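Local coordinates for protein synthesis inhibitor I (Hordeum vulgare, PDB 4FBA) that inhibits protein synthesis and belongs to the plant ribosome-inactivating protein family, at residues D121-T126 / A166-L171. The protein carries 3 engineered substitutions. Sequence-based numbering, arbitrary orientation.
Sequences DLLGDT and AVTTLL. With ADE (adenine), chain E.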
ATOM      1  N   ASP A 121       5.915  15.197  -0.664  1.00 27.16           N
ATOM      2  CA  ASP A 121       6.971  15.275   0.345  1.00 28.82           C
ATOM      3  C   ASP A 121       8.224  14.521  -0.082  1.00 32.21           C
ATOM      4  O   ASP A 121       9.338  15.019   0.075  1.00 29.38           O
ATOM      5  CB  ASP A 121       6.494  14.698   1.682  1.00 26.74           C
ATOM      6  CG  ASP A 121       5.345  15.479   2.289  1.00 36.49           C
ATOM      7  OD1 ASP A 121       5.274  16.713   2.089  1.00 35.14           O
ATOM      8  OD2 ASP A 121       4.509  14.844   2.974  1.00 30.67           O
ATOM      9  N   LEU A 122       8.033  13.313  -0.612  1.00 23.03           N
ATOM     10  CA  LEU A 122       9.145  12.418  -0.926  1.00 26.15           C
ATOM     11  C   LEU A 122       9.862  12.746  -2.231  1.00 27.36           C
ATOM     12  O   LEU A 122      11.080  12.603  -2.316  1.00 28.93           O
ATOM     13  CB  LEU A 122       8.653  10.969  -0.969  1.00 23.00           C
ATOM     14  CG  LEU A 122       8.008  10.518   0.337  1.00 25.92           C
ATOM     15  CD1 LEU A 122       7.316   9.178   0.173  1.00 27.70           C
ATOM     16  CD2 LEU A 122       9.072  10.445   1.419  1.00 24.81           C
ATOM     17  N   LEU A 123       9.101  13.186  -3.233  1.00 28.20           N
ATOM     18  CA  LEU A 123       9.601  13.377  -4.602  1.00 33.37           C
ATOM     19  C   LEU A 123       9.591  14.828  -5.083  1.00 38.04           C
ATOM     20  O   LEU A 123      10.331  15.184  -6.005  1.00 41.68           O
ATOM     21  CB  LEU A 123       8.745  12.569  -5.581  1.00 30.01           C
ATOM     22  CG  LEU A 123       8.813  11.052  -5.489  1.00 31.08           C
ATOM     23  CD1 LEU A 123       7.755  10.420  -6.376  1.00 33.39           C
ATOM     24  CD2 LEU A 123      10.188  10.587  -5.901  1.00 36.21           C
ATOM     25  N   GLY A 124       8.733  15.648  -4.485  1.00 37.53           N
ATOM     26  CA  GLY A 124       8.493  16.997  -4.976  1.00 36.47           C
ATOM     27  C   GLY A 124       7.217  17.082  -5.800  1.00 43.23           C
ATOM     28  O   GLY A 124       6.646  18.163  -5.952  1.00 48.62           O
ATOM     29  N   ASP A 125       6.756  15.939  -6.308  1.00 46.23           N
ATOM     30  CA  ASP A 125       5.666  15.906  -7.287  1.00 51.20           C
ATOM     31  C   ASP A 125       5.230  14.464  -7.597  1.00 50.87           C
ATOM     32  O   ASP A 125       6.076  13.607  -7.857  1.00 49.52           O
ATOM     33  CB  ASP A 125       6.145  16.604  -8.565  1.00 52.16           C
ATOM     34  CG  ASP A 125       5.103  16.617  -9.665  1.00 60.98           C
ATOM     35  OD1 ASP A 125       3.898  16.433  -9.377  1.00 55.64           O
ATOM     36  OD2 ASP A 125       5.506  16.834 -10.828  1.00 64.32           O
ATOM     37  N   THR A 126       3.921  14.201  -7.586  1.00 44.47           N
ATOM     38  CA  THR A 126       3.397  12.868  -7.919  1.00 46.38           C
ATOM     39  C   THR A 126       3.638  12.472  -9.376  1.00 51.32           C
ATOM     40  O   THR A 126       3.204  11.400  -9.807  1.00 45.23           O
ATOM     41  CB  THR A 126       1.878  12.725  -7.626  1.00 53.23           C
ATOM     42  OG1 THR A 126       1.170  13.852  -8.161  1.00 56.85           O
ATOM     43  CG2 THR A 126       1.611  12.625  -6.137  1.00 44.72           C
ATOM     44  N   ALA A 166      14.373   5.769  -0.382  1.00 23.95           N
ATOM     45  CA  ALA A 166      14.102   4.427   0.155  1.00 23.81           C
ATOM     46  C   ALA A 166      12.624   4.222   0.481  1.00 24.89           C
ATOM     47  O   ALA A 166      12.040   3.195   0.133  1.00 20.43           O
ATOM     48  CB  ALA A 166      14.958   4.149   1.383  1.00 24.17           C
ATOM     49  N   VAL A 167      12.021   5.192   1.166  1.00 22.86           N
ATOM     50  CA  VAL A 167      10.596   5.138   1.476  1.00 22.56           C
ATOM     51  C   VAL A 167       9.764   5.101   0.192  1.00 25.06           C
ATOM     52  O   VAL A 167       8.792   4.342   0.092  1.00 22.12           O
ATOM     53  CB  VAL A 167      10.160   6.321   2.389  1.00 22.22           C
ATOM     54  CG1 VAL A 167       8.641   6.383   2.516  1.00 24.93           C
ATOM     55  CG2 VAL A 167      10.796   6.194   3.767  1.00 20.33           C
ATOM     56  N   THR A 168      10.159   5.887  -0.806  1.00 20.66           N
ATOM     57  CA  THR A 168       9.423   5.909  -2.071  1.00 20.43           C
ATOM     58  C   THR A 168       9.455   4.538  -2.748  1.00 23.50           C
ATOM     59  O   THR A 168       8.445   4.065  -3.277  1.00 20.36           O
ATOM     60  CB  THR A 168       9.974   6.958  -3.035  1.00 28.11           C
ATOM     61  OG1 THR A 168       9.945   8.253  -2.407  1.00 23.85           O
ATOM     62  CG2 THR A 168       9.141   6.984  -4.313  1.00 23.00           C
ATOM     63  N   THR A 169      10.623   3.905  -2.712  1.00 21.80           N
ATOM     64  CA  THR A 169      10.816   2.578  -3.299  1.00 22.19           C
ATOM     65  C   THR A 169       9.900   1.542  -2.645  1.00 23.44           C
ATOM     66  O   THR A 169       9.272   0.747  -3.337  1.00 18.95           O
ATOM     67  CB  THR A 169      12.285   2.123  -3.165  1.00 25.82           C
ATOM     68  OG1 THR A 169      13.137   3.019  -3.899  1.00 22.24           O
ATOM     69  CG2 THR A 169      12.465   0.711  -3.698  1.00 23.81           C
ATOM     70  N   LEU A 170       9.822   1.559  -1.313  1.00 21.00           N
ATOM     71  CA  LEU A 170       8.954   0.638  -0.586  1.00 24.31           C
ATOM     72  C   LEU A 170       7.466   0.908  -0.814  1.00 24.64           C
ATOM     73  O   LEU A 170       6.665  -0.032  -0.895  1.00 20.32           O
ATOM     74  CB  LEU A 170       9.258   0.671   0.915  1.00 18.68           C
ATOM     75  CG  LEU A 170      10.689   0.322   1.334  1.00 16.78           C
ATOM     76  CD1 LEU A 170      10.776   0.118   2.843  1.00 23.48           C
ATOM     77  CD2 LEU A 170      11.171  -0.922   0.617  1.00 26.45           C
ATOM     78  N   LEU A 171       7.087   2.182  -0.905  1.00 17.71           N
ATOM     79  CA  LEU A 171       5.689   2.526  -1.159  1.00 19.52           C
ATOM     80  C   LEU A 171       5.230   1.885  -2.467  1.00 20.58           C
ATOM     81  O   LEU A 171       4.153   1.295  -2.537  1.00 18.45           O
ATOM     82  CB  LEU A 171       5.514   4.042  -1.249  1.00 19.57           C
ATOM     83  CG  LEU A 171       5.507   4.799   0.080  1.00 20.82           C
ATOM     84  CD1 LEU A 171       5.222   6.280  -0.160  1.00 19.36           C
ATOM     85  CD2 LEU A 171       4.475   4.207   1.025  1.00 18.29           C
TER
HETATM   86  N9  ADE E 301       1.027   7.335  -1.275  1.00 23.18           N
HETATM   87  C8  ADE E 301       1.790   8.422  -0.975  1.00 25.35           C
HETATM   88  N7  ADE E 301       2.305   8.380   0.228  1.00 24.97           N
HETATM   89  C5  ADE E 301       1.865   7.176   0.758  1.00 21.21           C
HETATM   90  C6  ADE E 301       2.063   6.544   2.005  1.00 20.82           C
HETATM   91  N6  ADE E 301       2.806   7.055   2.996  1.00 22.25           N
HETATM   92  N1  ADE E 301       1.464   5.348   2.195  1.00 16.61           N
HETATM   93  C2  ADE E 301       0.721   4.829   1.207  1.00 20.89           C
HETATM   94  N3  ADE E 301       0.461   5.331  -0.002  1.00 21.81           N
HETATM   95  C4  ADE E 301       1.068   6.521  -0.163  1.00 19.75           C
HETATM   96  O   HOH W   1      12.480   9.992  -3.762  1.00 38.80           O
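L122 leans on one side of helix 157-179, where V167, T168 and L171 receive it. L122 CB comes first, 3.3 Å from the hydroxyl OG1 of T168. CG lies further from the same oxygen. The chain then divides, and of the two branches CD1 does the touching. L122 CD1 meets L171 CD1 at 3.6 Å. L122 CD1 is also 3.9 Å from V167 CG1, and it passes near T168 OG1. CG of L122 is anti to its own carbonyl carbon (chi1 -58°), which directs the branch toward the long helix. The side chains of L122 and T168 point opposite ways as they pass.

The T168 hydroxyl is held by the carbonyl oxygen of R164, one turn earlier in the same helix. No direct hydrogen bond joins the two segments. A water donates to L122 O at 3.3 Å and, weakly, to T168 OG1. The other branch of T168, CG2, is anti to the backbone N (chi1 -57° for OG1). T168 CG2 meets L123 CD2 at 4.1 Å, a longer contact in which the two side chains cross at an angle. Helix 119-123 ends there, and G124 has a positive phi that suits glycine.

L171 carries the packing on to the ligand. Both of its methyl groups lie over one face of the adenine. L171 CD1 is 3.6 Å from adenine C5. L171 CD2 is 3.4 Å from adenine N1. L122 therefore backs a leucine that itself touches the base. R179, L89 and G117 hydrogen-bond to the adenine. Elsewhere on the long helix, V167 and L170 pack on helix 136-147. The packing joins helix 119-123 to the long helix 157-179 beside the bound adenine, at the adenine pocket of the ribosome-inactivating protein fold.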